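Local coordinates for alpha-actinin-like protein 1 (Schizosaccharomyces pombe, PDB 5BVR), which binds actin filaments through this tandem calponin-homology domain region and takes part in forming and organising the actin ring in cytokinesis, at residues F20-S25 and G199-I204; P30-F33 and D38-D41; R65-R70 and D95-N100; K84-T89 and L113-A118; L189-A194 and A225-A230. All blocks are in the same frame, centred on the assembly; numbering follows the deposited sequence.

Interaction 1: F20-S25 and G199-I204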
# COMPACT_ATOMS: atom_id res chain seq x y z
N PHE A 20 -1.96 -4.04 5.23
CA PHE A 20 -2.18 -5.44 5.65
C PHE A 20 -3.58 -5.53 6.25
O PHE A 20 -4.36 -6.43 5.92
CB PHE A 20 -1.07 -5.82 6.65
CG PHE A 20 -0.76 -7.29 6.76
CD1 PHE A 20 -1.72 -8.22 7.10
CD2 PHE A 20 0.56 -7.71 6.59
CE1 PHE A 20 -1.39 -9.54 7.24
CE2 PHE A 20 0.90 -9.03 6.75
CZ PHE A 20 -0.08 -9.95 7.07
N ASN A 21 -3.91 -4.58 7.12
CA ASN A 21 -5.21 -4.59 7.80
C ASN A 21 -6.39 -4.32 6.89
O ASN A 21 -7.46 -4.90 7.12
CB ASN A 21 -5.22 -3.65 9.00
CG ASN A 21 -4.38 -4.17 10.13
OD1 ASN A 21 -4.11 -5.37 10.22
ND2 ASN A 21 -3.95 -3.28 10.99
N THR A 22 -6.24 -3.49 5.86
CA THR A 22 -7.34 -3.35 4.90
C THR A 22 -7.69 -4.69 4.26
O THR A 22 -8.85 -4.96 3.96
CB THR A 22 -7.05 -2.31 3.78
OG1 THR A 22 -6.01 -2.77 2.92
CG2 THR A 22 -6.71 -0.97 4.36
N LYS A 23 -6.70 -5.55 4.05
CA LYS A 23 -6.94 -6.86 3.48
C LYS A 23 -7.60 -7.80 4.50
O LYS A 23 -8.66 -8.40 4.24
CB LYS A 23 -5.65 -7.45 2.95
CG LYS A 23 -4.95 -6.62 1.88
CD LYS A 23 -5.85 -6.20 0.74
CE LYS A 23 -5.06 -5.37 -0.26
NZ LYS A 23 -5.93 -4.97 -1.40
N LEU A 24 -6.99 -7.91 5.68
CA LEU A 24 -7.53 -8.76 6.73
C LEU A 24 -8.96 -8.38 7.11
O LEU A 24 -9.79 -9.26 7.33
CB LEU A 24 -6.65 -8.68 7.98
CG LEU A 24 -5.25 -9.28 7.88
CD1 LEU A 24 -4.50 -9.00 9.16
CD2 LEU A 24 -5.32 -10.78 7.62
N SER A 25 -9.24 -7.08 7.20
CA SER A 25 -10.57 -6.62 7.59
C SER A 25 -11.63 -6.98 6.56
O SER A 25 -12.82 -7.05 6.88
CB SER A 25 -10.58 -5.12 7.83
OG SER A 25 -9.75 -4.80 8.94
N GLY A 199 -13.88 5.98 -0.95
CA GLY A 199 -13.58 4.70 -0.32
C GLY A 199 -12.10 4.31 -0.30
O GLY A 199 -11.76 3.13 -0.13
N ILE A 200 -11.23 5.29 -0.49
CA ILE A 200 -9.79 5.04 -0.51
C ILE A 200 -9.27 5.06 0.94
O ILE A 200 -9.33 6.10 1.60
CB ILE A 200 -9.08 6.10 -1.36
CG1 ILE A 200 -9.42 5.90 -2.84
CG2 ILE A 200 -7.56 6.03 -1.14
CD1 ILE A 200 -9.12 7.11 -3.75
N PRO A 201 -8.73 3.93 1.43
CA PRO A 201 -8.31 3.89 2.83
C PRO A 201 -7.13 4.81 3.10
O PRO A 201 -6.26 4.97 2.26
CB PRO A 201 -7.88 2.43 3.02
CG PRO A 201 -7.42 1.99 1.70
CD PRO A 201 -8.34 2.70 0.71
N ARG A 202 -7.12 5.38 4.30
CA ARG A 202 -6.09 6.33 4.69
C ARG A 202 -4.83 5.59 5.12
O ARG A 202 -4.60 5.40 6.33
CB ARG A 202 -6.62 7.18 5.83
CG ARG A 202 -5.65 8.23 6.34
CD ARG A 202 -6.21 8.88 7.57
NE ARG A 202 -7.42 9.63 7.23
CZ ARG A 202 -7.42 10.90 6.87
NH1 ARG A 202 -6.30 11.61 6.82
NH2 ARG A 202 -8.57 11.48 6.56
N LEU A 203 -4.02 5.18 4.17
CA LEU A 203 -2.84 4.38 4.47
C LEU A 203 -1.66 5.19 5.00
O LEU A 203 -0.75 4.60 5.57
CB LEU A 203 -2.37 3.59 3.24
CG LEU A 203 -3.42 2.63 2.66
CD1 LEU A 203 -2.79 1.80 1.56
CD2 LEU A 203 -4.04 1.69 3.71
N ILE A 204 -1.65 6.51 4.76
CA ILE A 204 -0.57 7.38 5.22
C ILE A 204 -1.15 8.59 5.93
O ILE A 204 -2.23 9.06 5.62
CB ILE A 204 0.36 7.82 4.07
CG1 ILE A 204 -0.41 8.59 2.99
CG2 ILE A 204 1.05 6.64 3.49
CD1 ILE A 204 0.48 9.07 1.85
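Thr22 meets Pro201 and Leu203 through a single methyl group. CB of Thr22 points at the 199-204 loop and there splits into two branches. One branch, CG2, goes to the loop. It lies opposite the carbonyl carbon and beside the backbone N of its own residue. Thr22 CG2 is 3.8 Å from Pro201 CB and 4.0 Å from Pro201 CG, so it rests against one side of the pyrrolidine ring. The same Thr22 methyl is 3.8 Å from Leu203 CD2. It sits over the notch between the proline and the leucine, and its side chain crosses each of theirs at about a right angle. The other branch, OG1, sits between the backbone N and the carbonyl carbon (chi1 68°). It turns back to its own helix and hydrogen-bonds to Trp19 O. The polar end is thus satisfied locally, and the methyl is what faces the loop.

The CB of Leu203 points past the helix, and CD2 is the branch that reaches Thr22. Pro201 and Leu203 also touch Glu226 of helix 217-234. The contact is small, with 84 Å² buried in all. It is apolar and without directional bonds across it. Helix 11-25 belongs to the first calponin-homology domain and the loop to the second. The pairing is a piece of the interface between two CH domains, as in the compact, closed arrangement known for tandem CH actin-binding domains.

Interaction 2: P30-F33 and D38-D41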
# COMPACT_ATOMS: atom_id res chain seq x y z
N PRO A 30 -8.61 -10.74 12.67
CA PRO A 30 -7.94 -9.87 13.64
C PRO A 30 -6.86 -9.05 12.97
O PRO A 30 -6.29 -9.51 11.98
CB PRO A 30 -7.32 -10.85 14.64
CG PRO A 30 -7.34 -12.19 13.97
CD PRO A 30 -8.48 -12.17 13.01
N SER A 31 -6.60 -7.86 13.49
CA SER A 31 -5.60 -6.97 12.90
C SER A 31 -4.17 -7.21 13.36
O SER A 31 -3.88 -7.83 14.38
CB SER A 31 -5.96 -5.51 13.20
OG SER A 31 -7.23 -5.18 12.66
N VAL A 32 -3.26 -6.68 12.54
CA VAL A 32 -1.87 -6.56 12.89
C VAL A 32 -1.72 -5.24 13.65
O VAL A 32 -2.20 -4.20 13.19
CB VAL A 32 -1.00 -6.48 11.62
CG1 VAL A 32 0.47 -6.18 11.96
CG2 VAL A 32 -1.12 -7.78 10.82
N PHE A 33 -1.04 -5.30 14.79
CA PHE A 33 -0.73 -4.08 15.55
C PHE A 33 0.78 -3.84 15.59
O PHE A 33 1.23 -2.69 15.67
CB PHE A 33 -1.30 -4.20 16.96
CG PHE A 33 -2.80 -4.24 16.99
CD1 PHE A 33 -3.52 -3.08 16.85
CD2 PHE A 33 -3.47 -5.44 17.12
CE1 PHE A 33 -4.90 -3.10 16.86
CE2 PHE A 33 -4.86 -5.46 17.14
CZ PHE A 33 -5.57 -4.29 17.00
N ASP A 38 3.34 -9.91 15.41
CA ASP A 38 2.01 -10.43 15.08
C ASP A 38 1.97 -11.40 13.90
O ASP A 38 0.94 -12.02 13.65
CB ASP A 38 1.00 -9.30 14.86
CG ASP A 38 0.76 -8.47 16.11
OD1 ASP A 38 1.13 -8.91 17.22
OD2 ASP A 38 0.19 -7.38 15.99
N LEU A 39 3.07 -11.54 13.17
CA LEU A 39 3.15 -12.50 12.08
C LEU A 39 3.91 -13.76 12.47
O LEU A 39 4.04 -14.66 11.66
CB LEU A 39 3.86 -11.91 10.86
CG LEU A 39 3.31 -10.58 10.34
CD1 LEU A 39 4.04 -10.19 9.06
CD2 LEU A 39 1.83 -10.64 10.12
N SER A 40 4.43 -13.80 13.69
CA SER A 40 5.36 -14.86 14.08
C SER A 40 4.82 -16.27 14.01
O SER A 40 5.60 -17.17 13.77
CB SER A 40 5.94 -14.54 15.44
OG SER A 40 6.75 -13.38 15.32
N ASP A 41 3.51 -16.46 14.17
CA ASP A 41 2.95 -17.81 14.09
C ASP A 41 2.48 -18.21 12.70
O ASP A 41 1.94 -19.31 12.50
CB ASP A 41 1.84 -18.01 15.13
CG ASP A 41 0.60 -17.17 14.86
OD1 ASP A 41 0.40 -16.66 13.73
OD2 ASP A 41 -0.19 -16.99 15.82
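Asp38 reaches back across a short turn to the backbone of Phe33. Its OD2 accepts a hydrogen bond from Phe33 N at 2.7 Å. The N-H points well at the oxygen, with an angle of 160°, and meets it nearly along the C-O axis. Asp38 CG lies opposite its own carbonyl carbon and beside its backbone N (chi1 -65°), which carries the carboxylate toward the 30-33 part of the loop. OD2 also takes a hydrogen bond from Asp34 N, so one oxygen holds two successive backbone amides. Around this grip the packing is close. Asp38 OD2 is 3.5 Å from Phe33 CA and 3.6 Å from Phe33 CB.

The apolar side is looser. Val32 CG2 and Leu39 CD2 stand 4.2 Å apart, their side chains crossing at a slant. Both residues are buried, and both lean on Phe20 of helix 11-25. Val32 N is held as well, by Asn21 OD1 of that helix.

The solvent side belongs to Phe33. Its ring leads away from the 38-41 segment and is exposed. Asp38 OD2 lies near the plane of that ring, at its edge. The turn therefore has a polar clasp beside a small apolar contact. In it, one aspartate side chain accepts two successive backbone amides within the irregular connection from helix 11-25 to helix 43-53 of the first CH domain.

Interaction 3: R65-R70 and D95-N100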
# COMPACT_ATOMS: atom_id res chain seq x y z
N ARG A 65 1.15 -23.43 19.04
CA ARG A 65 1.73 -23.14 20.34
C ARG A 65 3.22 -23.46 20.37
O ARG A 65 3.98 -22.78 21.05
CB ARG A 65 0.97 -23.94 21.40
CG ARG A 65 1.40 -23.61 22.79
CD ARG A 65 0.35 -24.00 23.81
NE ARG A 65 0.83 -23.76 25.16
CZ ARG A 65 1.50 -24.64 25.89
NH1 ARG A 65 1.78 -25.85 25.41
NH2 ARG A 65 1.89 -24.31 27.12
N MET A 66 3.63 -24.49 19.63
CA MET A 66 5.02 -24.92 19.59
C MET A 66 5.75 -24.28 18.42
O MET A 66 5.16 -24.10 17.34
CB MET A 66 5.07 -26.43 19.39
CG MET A 66 4.56 -27.26 20.56
SD MET A 66 4.49 -29.01 20.13
CE MET A 66 2.78 -29.21 19.72
N ARG A 67 7.02 -23.96 18.63
CA ARG A 67 7.83 -23.34 17.57
C ARG A 67 7.81 -24.13 16.26
O ARG A 67 7.73 -23.51 15.19
CB ARG A 67 9.27 -23.12 18.04
CG ARG A 67 10.15 -22.37 17.04
CD ARG A 67 11.57 -22.16 17.58
NE ARG A 67 12.42 -21.46 16.62
CZ ARG A 67 12.48 -20.14 16.48
NH1 ARG A 67 11.75 -19.33 17.25
NH2 ARG A 67 13.30 -19.63 15.58
N VAL A 68 7.83 -25.46 16.32
CA VAL A 68 7.86 -26.26 15.10
C VAL A 68 6.66 -25.93 14.19
O VAL A 68 6.78 -25.91 12.97
CB VAL A 68 7.93 -27.79 15.41
CG1 VAL A 68 6.73 -28.25 16.22
CG2 VAL A 68 8.04 -28.61 14.13
N HIS A 69 5.52 -25.67 14.80
CA HIS A 69 4.29 -25.42 14.04
C HIS A 69 4.23 -24.00 13.50
O HIS A 69 3.63 -23.77 12.46
CB HIS A 69 3.09 -25.76 14.89
CG HIS A 69 3.02 -27.22 15.20
ND1 HIS A 69 2.77 -27.72 16.46
CD2 HIS A 69 3.23 -28.29 14.40
CE1 HIS A 69 2.80 -29.04 16.42
NE2 HIS A 69 3.08 -29.41 15.18
N ARG A 70 4.88 -23.06 14.18
CA ARG A 70 4.97 -21.70 13.65
C ARG A 70 5.87 -21.72 12.44
O ARG A 70 5.57 -21.11 11.41
CB ARG A 70 5.48 -20.73 14.73
CG ARG A 70 4.53 -20.63 15.93
CD ARG A 70 4.82 -19.47 16.89
NE ARG A 70 6.05 -19.62 17.65
CZ ARG A 70 6.14 -20.27 18.81
NH1 ARG A 70 5.08 -20.86 19.35
NH2 ARG A 70 7.32 -20.34 19.43
N ASP A 95 13.26 -16.09 10.27
CA ASP A 95 13.34 -14.63 10.24
C ASP A 95 11.99 -14.01 10.57
O ASP A 95 11.91 -12.92 11.16
CB ASP A 95 13.80 -14.15 8.86
CG ASP A 95 15.21 -14.61 8.53
OD1 ASP A 95 16.11 -14.48 9.41
OD2 ASP A 95 15.42 -15.09 7.40
N ILE A 96 10.92 -14.68 10.17
CA ILE A 96 9.57 -14.21 10.45
C ILE A 96 9.15 -14.61 11.86
O ILE A 96 8.65 -13.78 12.62
CB ILE A 96 8.57 -14.69 9.37
CG1 ILE A 96 8.99 -14.12 8.00
CG2 ILE A 96 7.17 -14.26 9.72
CD1 ILE A 96 8.28 -14.75 6.83
N VAL A 97 9.36 -15.88 12.22
CA VAL A 97 9.01 -16.36 13.56
C VAL A 97 9.69 -15.51 14.63
O VAL A 97 9.06 -15.18 15.64
CB VAL A 97 9.35 -17.86 13.73
CG1 VAL A 97 9.15 -18.33 15.19
CG2 VAL A 97 8.51 -18.69 12.76
N ASP A 98 10.94 -15.09 14.38
CA ASP A 98 11.71 -14.31 15.35
C ASP A 98 11.65 -12.80 15.16
O ASP A 98 12.37 -12.06 15.84
CB ASP A 98 13.15 -14.80 15.35
CG ASP A 98 13.28 -16.22 15.88
OD1 ASP A 98 12.45 -16.61 16.72
OD2 ASP A 98 14.23 -16.88 15.45
N GLY A 99 10.79 -12.34 14.25
CA GLY A 99 10.48 -10.92 14.18
C GLY A 99 11.56 -10.02 13.64
O GLY A 99 11.76 -8.92 14.17
N ASN A 100 12.26 -10.45 12.61
CA ASN A 100 13.21 -9.59 11.92
C ASN A 100 12.41 -8.54 11.13
O ASN A 100 11.94 -8.82 10.02
CB ASN A 100 14.11 -10.41 11.00
CG ASN A 100 15.23 -9.58 10.39
OD1 ASN A 100 15.04 -8.44 9.96
ND2 ASN A 100 16.43 -10.15 10.39
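A Schellman motif ends helix 93-97 in the first CH domain, and Arg67 of helix 67-83 grips the residue just after that helix. The motif is set by Gly99, with positive phi: Asn100 N bonds to Asp95 O and Gly99 N to Ile96 O. The 95-100 segment lies in the actin-binding region.

Asp98 receives the arginine end-on. Arg67 NH1 donates to Asp98 OD1 at 2.9 Å, with an N-H to acceptor angle of 162°. Arg67 NH2 donates to Asp98 OD2, also at 2.9 Å. Both oxygens are met on their syn side, somewhat out of the carboxylate plane. The two flat groups are only 20° apart. Arg67 CG stands opposite its own backbone N (chi1 -175°), and the chain runs extended from there to NE. That length spans the gap to Asp98.

Beside the salt bridge, Val97 points at the other helix. Val97 CG1 is 3.5 Å from Arg67 NH1 and lies at the edge of the Arg70 guanidinium. Val97 CG2 packs on Arg70, 4.0 Å from Arg70 C. Val97 also touches Leu71 and Val74.

Arg70 is turned back to its own segment. Its chain bends at chi3, and Arg70 NH1 donates to Arg65 O at 2.8 Å, from well above the carbonyl plane. NH1 also bonds to Pro64 O. Arg67 CA lies over one face of the Arg70 guanidinium, toward its rim.

Arg67 and Asp98 are both exposed, so solvent probably weakens the charge attraction. The two-pronged geometry still implies a directional clasp, which fixes the guanidinium rotation next to a buried valine.

Interaction 4: K84-T89 and L113-A118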
# COMPACT_ATOMS: atom_id res chain seq x y z
N LYS A 84 4.70 -18.55 -6.81
CA LYS A 84 4.16 -17.51 -7.67
C LYS A 84 5.26 -16.68 -8.34
O LYS A 84 4.97 -15.66 -8.96
CB LYS A 84 3.22 -16.58 -6.88
CG LYS A 84 2.06 -17.31 -6.17
CD LYS A 84 0.94 -17.72 -7.12
CE LYS A 84 0.08 -16.52 -7.52
NZ LYS A 84 -0.94 -16.89 -8.54
N GLY A 85 6.51 -17.12 -8.21
CA GLY A 85 7.62 -16.45 -8.86
C GLY A 85 8.13 -15.19 -8.20
O GLY A 85 8.84 -14.40 -8.83
N MET A 86 7.81 -15.00 -6.92
CA MET A 86 8.31 -13.85 -6.20
C MET A 86 9.60 -14.19 -5.51
O MET A 86 9.71 -15.28 -4.93
CB MET A 86 7.32 -13.38 -5.14
CG MET A 86 6.25 -12.47 -5.67
SD MET A 86 4.87 -12.31 -4.55
CE MET A 86 4.05 -13.88 -4.72
N PRO A 87 10.54 -13.24 -5.51
CA PRO A 87 11.83 -13.44 -4.84
C PRO A 87 11.68 -13.50 -3.33
O PRO A 87 11.01 -12.64 -2.76
CB PRO A 87 12.61 -12.18 -5.21
CG PRO A 87 11.55 -11.14 -5.38
CD PRO A 87 10.39 -11.85 -5.99
N LEU A 88 12.27 -14.51 -2.70
CA LEU A 88 12.44 -14.50 -1.25
C LEU A 88 13.93 -14.48 -0.97
O LEU A 88 14.48 -15.37 -0.33
CB LEU A 88 11.75 -15.69 -0.61
CG LEU A 88 10.23 -15.61 -0.74
CD1 LEU A 88 9.57 -16.75 -0.01
CD2 LEU A 88 9.68 -14.27 -0.23
N THR A 89 14.55 -13.42 -1.47
CA THR A 89 15.97 -13.18 -1.30
C THR A 89 16.30 -13.02 0.18
O THR A 89 15.88 -12.06 0.82
CB THR A 89 16.42 -11.92 -2.09
OG1 THR A 89 17.76 -11.58 -1.72
CG2 THR A 89 15.51 -10.71 -1.81
N LEU A 113 3.93 -5.16 -4.11
CA LEU A 113 4.34 -4.96 -5.49
C LEU A 113 3.64 -5.95 -6.40
O LEU A 113 3.12 -5.59 -7.45
CB LEU A 113 5.86 -5.10 -5.61
CG LEU A 113 6.42 -4.87 -7.01
CD1 LEU A 113 6.02 -3.49 -7.55
CD2 LEU A 113 7.94 -5.02 -6.98
N ARG A 114 3.54 -7.20 -5.96
CA ARG A 114 2.99 -8.21 -6.83
C ARG A 114 1.47 -8.11 -6.90
O ARG A 114 0.89 -8.22 -7.99
CB ARG A 114 3.37 -9.60 -6.33
CG ARG A 114 2.68 -10.74 -7.05
CD ARG A 114 2.96 -10.82 -8.53
NE ARG A 114 2.42 -12.07 -9.05
CZ ARG A 114 1.13 -12.27 -9.34
NH1 ARG A 114 0.25 -11.28 -9.20
NH2 ARG A 114 0.73 -13.45 -9.79
N PHE A 115 0.83 -7.90 -5.76
CA PHE A 115 -0.62 -8.05 -5.71
C PHE A 115 -1.40 -6.74 -5.80
O PHE A 115 -2.61 -6.74 -5.99
CB PHE A 115 -1.02 -8.85 -4.47
CG PHE A 115 -0.57 -10.27 -4.53
CD1 PHE A 115 -1.24 -11.17 -5.36
CD2 PHE A 115 0.52 -10.71 -3.81
CE1 PHE A 115 -0.81 -12.48 -5.45
CE2 PHE A 115 0.95 -12.01 -3.89
CZ PHE A 115 0.27 -12.91 -4.71
N THR A 116 -0.70 -5.62 -5.67
CA THR A 116 -1.34 -4.32 -5.77
C THR A 116 -0.82 -3.49 -6.95
O THR A 116 -1.55 -2.69 -7.48
CB THR A 116 -1.13 -3.52 -4.46
OG1 THR A 116 -1.84 -4.17 -3.40
CG2 THR A 116 -1.58 -2.09 -4.55
N ILE A 117 0.44 -3.65 -7.31
CA ILE A 117 1.02 -2.79 -8.31
C ILE A 117 1.28 -3.47 -9.65
O ILE A 117 1.11 -2.86 -10.67
CB ILE A 117 2.27 -2.12 -7.75
CG1 ILE A 117 1.81 -1.12 -6.67
CG2 ILE A 117 3.08 -1.41 -8.83
CD1 ILE A 117 2.88 -0.49 -5.91
N ALA A 118 1.65 -4.74 -9.64
CA ALA A 118 2.08 -5.38 -10.88
C ALA A 118 1.02 -5.33 -12.00
O ALA A 118 1.38 -5.19 -13.16
CB ALA A 118 2.48 -6.82 -10.62
O HOH W 1 5.12 -12.79 -9.31
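This is a mixed Met-aromatic and apolar contact between the loop after helix 67-83 and the last turns of helix 101-117. Met86 carries it. Met86 SD lies 3.6 Å from Arg114 CB and 3.7 Å from Arg114 CG, so the sulfur rests on the aliphatic start of the arginine. The chain then bends at chi3 (-73°). That bend brings Met86 CE to the Phe115 ring, 3.7 Å from Phe115 CE2. The sulfur is 5.1 Å from the ring centroid and approaches it at a slant. Met86 is buried and also touches Ile81, Thr110 and Leu111. It thus fills the seam between two helices of the first CH domain, where the 84-89 loop enters the actin-binding region.

Arg114 also packs on its neighbour, with CG over the centre of the Phe115 ring. Its polar end faces Lys84. Lys84 CE is 3.9 Å from Arg114 NH2, and the two charged ends come about equally close. Lys84 NZ has a long, weak ion pair with Glu55, which may ease the like charges. One water links the segments: it donates to Lys84 O at 2.9 Å and accepts a weak hydrogen bond from Arg114 NE.

Interaction 5: L189-A194 and A225-A230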
# COMPACT_ATOMS: atom_id res chain seq x y z
N LEU A 189 -7.24 17.69 3.15
CA LEU A 189 -8.46 17.72 2.35
C LEU A 189 -8.52 16.51 1.40
O LEU A 189 -9.52 15.77 1.37
CB LEU A 189 -8.53 19.03 1.55
CG LEU A 189 -9.81 19.24 0.75
CD1 LEU A 189 -11.00 19.48 1.67
CD2 LEU A 189 -9.62 20.41 -0.22
N ALA A 190 -7.45 16.30 0.64
CA ALA A 190 -7.40 15.19 -0.30
C ALA A 190 -7.58 13.86 0.42
O ALA A 190 -8.38 13.03 0.00
CB ALA A 190 -6.10 15.20 -1.08
N PHE A 191 -6.83 13.63 1.49
CA PHE A 191 -6.91 12.35 2.18
C PHE A 191 -8.33 12.13 2.72
O PHE A 191 -8.83 11.00 2.67
CB PHE A 191 -5.91 12.27 3.33
CG PHE A 191 -4.47 12.19 2.90
CD1 PHE A 191 -4.08 12.28 1.56
CD2 PHE A 191 -3.48 11.98 3.85
CE1 PHE A 191 -2.72 12.18 1.21
CE2 PHE A 191 -2.16 11.89 3.50
CZ PHE A 191 -1.78 11.98 2.18
N ASP A 192 -8.95 13.19 3.22
CA ASP A 192 -10.30 13.10 3.80
C ASP A 192 -11.34 12.80 2.71
O ASP A 192 -12.20 11.93 2.87
CB ASP A 192 -10.68 14.41 4.48
CG ASP A 192 -9.96 14.63 5.79
OD1 ASP A 192 -9.34 13.68 6.32
OD2 ASP A 192 -10.04 15.77 6.31
N ILE A 193 -11.27 13.53 1.62
CA ILE A 193 -12.22 13.33 0.53
C ILE A 193 -12.05 11.95 -0.10
O ILE A 193 -13.04 11.25 -0.33
CB ILE A 193 -12.09 14.42 -0.52
CG1 ILE A 193 -12.55 15.76 0.06
CG2 ILE A 193 -12.91 14.09 -1.75
CD1 ILE A 193 -12.23 16.95 -0.83
N ALA A 194 -10.82 11.55 -0.36
CA ALA A 194 -10.53 10.20 -0.87
C ALA A 194 -11.17 9.13 -0.01
O ALA A 194 -11.80 8.19 -0.50
CB ALA A 194 -9.03 9.99 -0.95
N ALA A 225 -1.43 3.74 -5.36
CA ALA A 225 -2.04 2.59 -6.05
C ALA A 225 -3.53 2.46 -5.70
O ALA A 225 -4.34 1.98 -6.54
CB ALA A 225 -1.32 1.29 -5.70
N GLU A 226 -3.93 2.86 -4.49
CA GLU A 226 -5.35 2.81 -4.11
C GLU A 226 -6.18 3.74 -4.99
O GLU A 226 -7.32 3.42 -5.33
CB GLU A 226 -5.60 3.17 -2.64
CG GLU A 226 -4.94 2.23 -1.63
CD GLU A 226 -5.66 0.91 -1.44
OE1 GLU A 226 -6.80 0.77 -1.92
OE2 GLU A 226 -5.07 0.02 -0.78
N TYR A 227 -5.62 4.89 -5.35
CA TYR A 227 -6.28 5.81 -6.26
C TYR A 227 -6.48 5.18 -7.63
O TYR A 227 -7.57 5.23 -8.20
CB TYR A 227 -5.50 7.11 -6.42
CG TYR A 227 -5.58 8.05 -5.22
CD1 TYR A 227 -5.06 7.68 -3.99
CD2 TYR A 227 -6.14 9.31 -5.34
CE1 TYR A 227 -5.14 8.54 -2.90
CE2 TYR A 227 -6.22 10.16 -4.26
CZ TYR A 227 -5.71 9.78 -3.06
OH TYR A 227 -5.81 10.66 -2.01
N PHE A 228 -5.45 4.59 -8.19
CA PHE A 228 -5.56 3.93 -9.48
C PHE A 228 -6.68 2.89 -9.47
O PHE A 228 -7.54 2.85 -10.37
CB PHE A 228 -4.26 3.23 -9.86
CG PHE A 228 -4.38 2.44 -11.13
CD1 PHE A 228 -4.22 3.07 -12.36
CD2 PHE A 228 -4.76 1.10 -11.12
CE1 PHE A 228 -4.38 2.37 -13.55
CE2 PHE A 228 -4.91 0.40 -12.31
CZ PHE A 228 -4.72 1.05 -13.53
N HIS A 229 -6.66 2.00 -8.48
CA HIS A 229 -7.65 0.92 -8.50
C HIS A 229 -9.06 1.45 -8.23
O HIS A 229 -10.03 1.03 -8.91
CB HIS A 229 -7.31 -0.18 -7.50
CG HIS A 229 -6.10 -0.99 -7.88
ND1 HIS A 229 -6.09 -1.84 -8.97
CD2 HIS A 229 -4.86 -1.03 -7.35
CE1 HIS A 229 -4.90 -2.40 -9.06
NE2 HIS A 229 -4.14 -1.93 -8.09
N ALA A 230 -9.21 2.36 -7.29
CA ALA A 230 -10.55 2.87 -6.99
C ALA A 230 -11.10 3.68 -8.15
O ALA A 230 -12.24 3.47 -8.56
CB ALA A 230 -10.54 3.69 -5.70
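Tyr227 sends its hydroxyl end against helix 183-198. Tyr227 OH is 3.5 Å from Ala194 CB, and Tyr227 CZ is 3.9 Å from that methyl. Ala194 points toward the tyrosine, and its methyl approaches the ring at a slant. Two looser neighbours lie nearby on the same helix. Tyr227 OH lies 4.0 Å from Ala190 O and 4.3 Å from Phe191 CD1.

The torsion places the ring. Tyr227 CG lies opposite its own carbonyl carbon (chi1 -74°), which swings the ring from the flank of helix 217-234 into the gap. That gap is wide, since the short helix axes come no nearer than 12.7 Å and cross at 40°. A long aromatic on one side and alanines on the other span it.

Further out, Tyr223 positions the group. Its hydroxyl is hydrogen-bonded to that of Tyr227, and its ring packs edge-to-face with both Tyr227 and Phe191. Phe161 meets Phe191 edge-to-face as well. Ala190 sits on Phe161, Cys162 and Ile165 of helix 159-168.

All four touching residues are buried in the core of the second CH domain. The buried phenol oxygen has its hydrogen-bond partner in Tyr223, while its contact with Ala194 is van der Waals.

In the fold
From the N terminus, helix 11-25 opens interaction 1, which closes only at 199-204 and so spans most of the chain, joining the two CH domains. Interactions 2, 3 and 4 all fall within that span and belong to the first domain. Interaction 2 closes a short loop before interaction 3 opens, yet the two touch through Ser40 and Val97. Interactions 3 and 4 cross, binding helix 67-83 and its following loop to helices 93-97 and 101-117. Interaction 5 ties two helices of the second domain and crosses interaction 1, meeting it through the backbones of Ile200 and Ala194. Thr116 and His229 connect interactions 4 and 5 across the domain boundary.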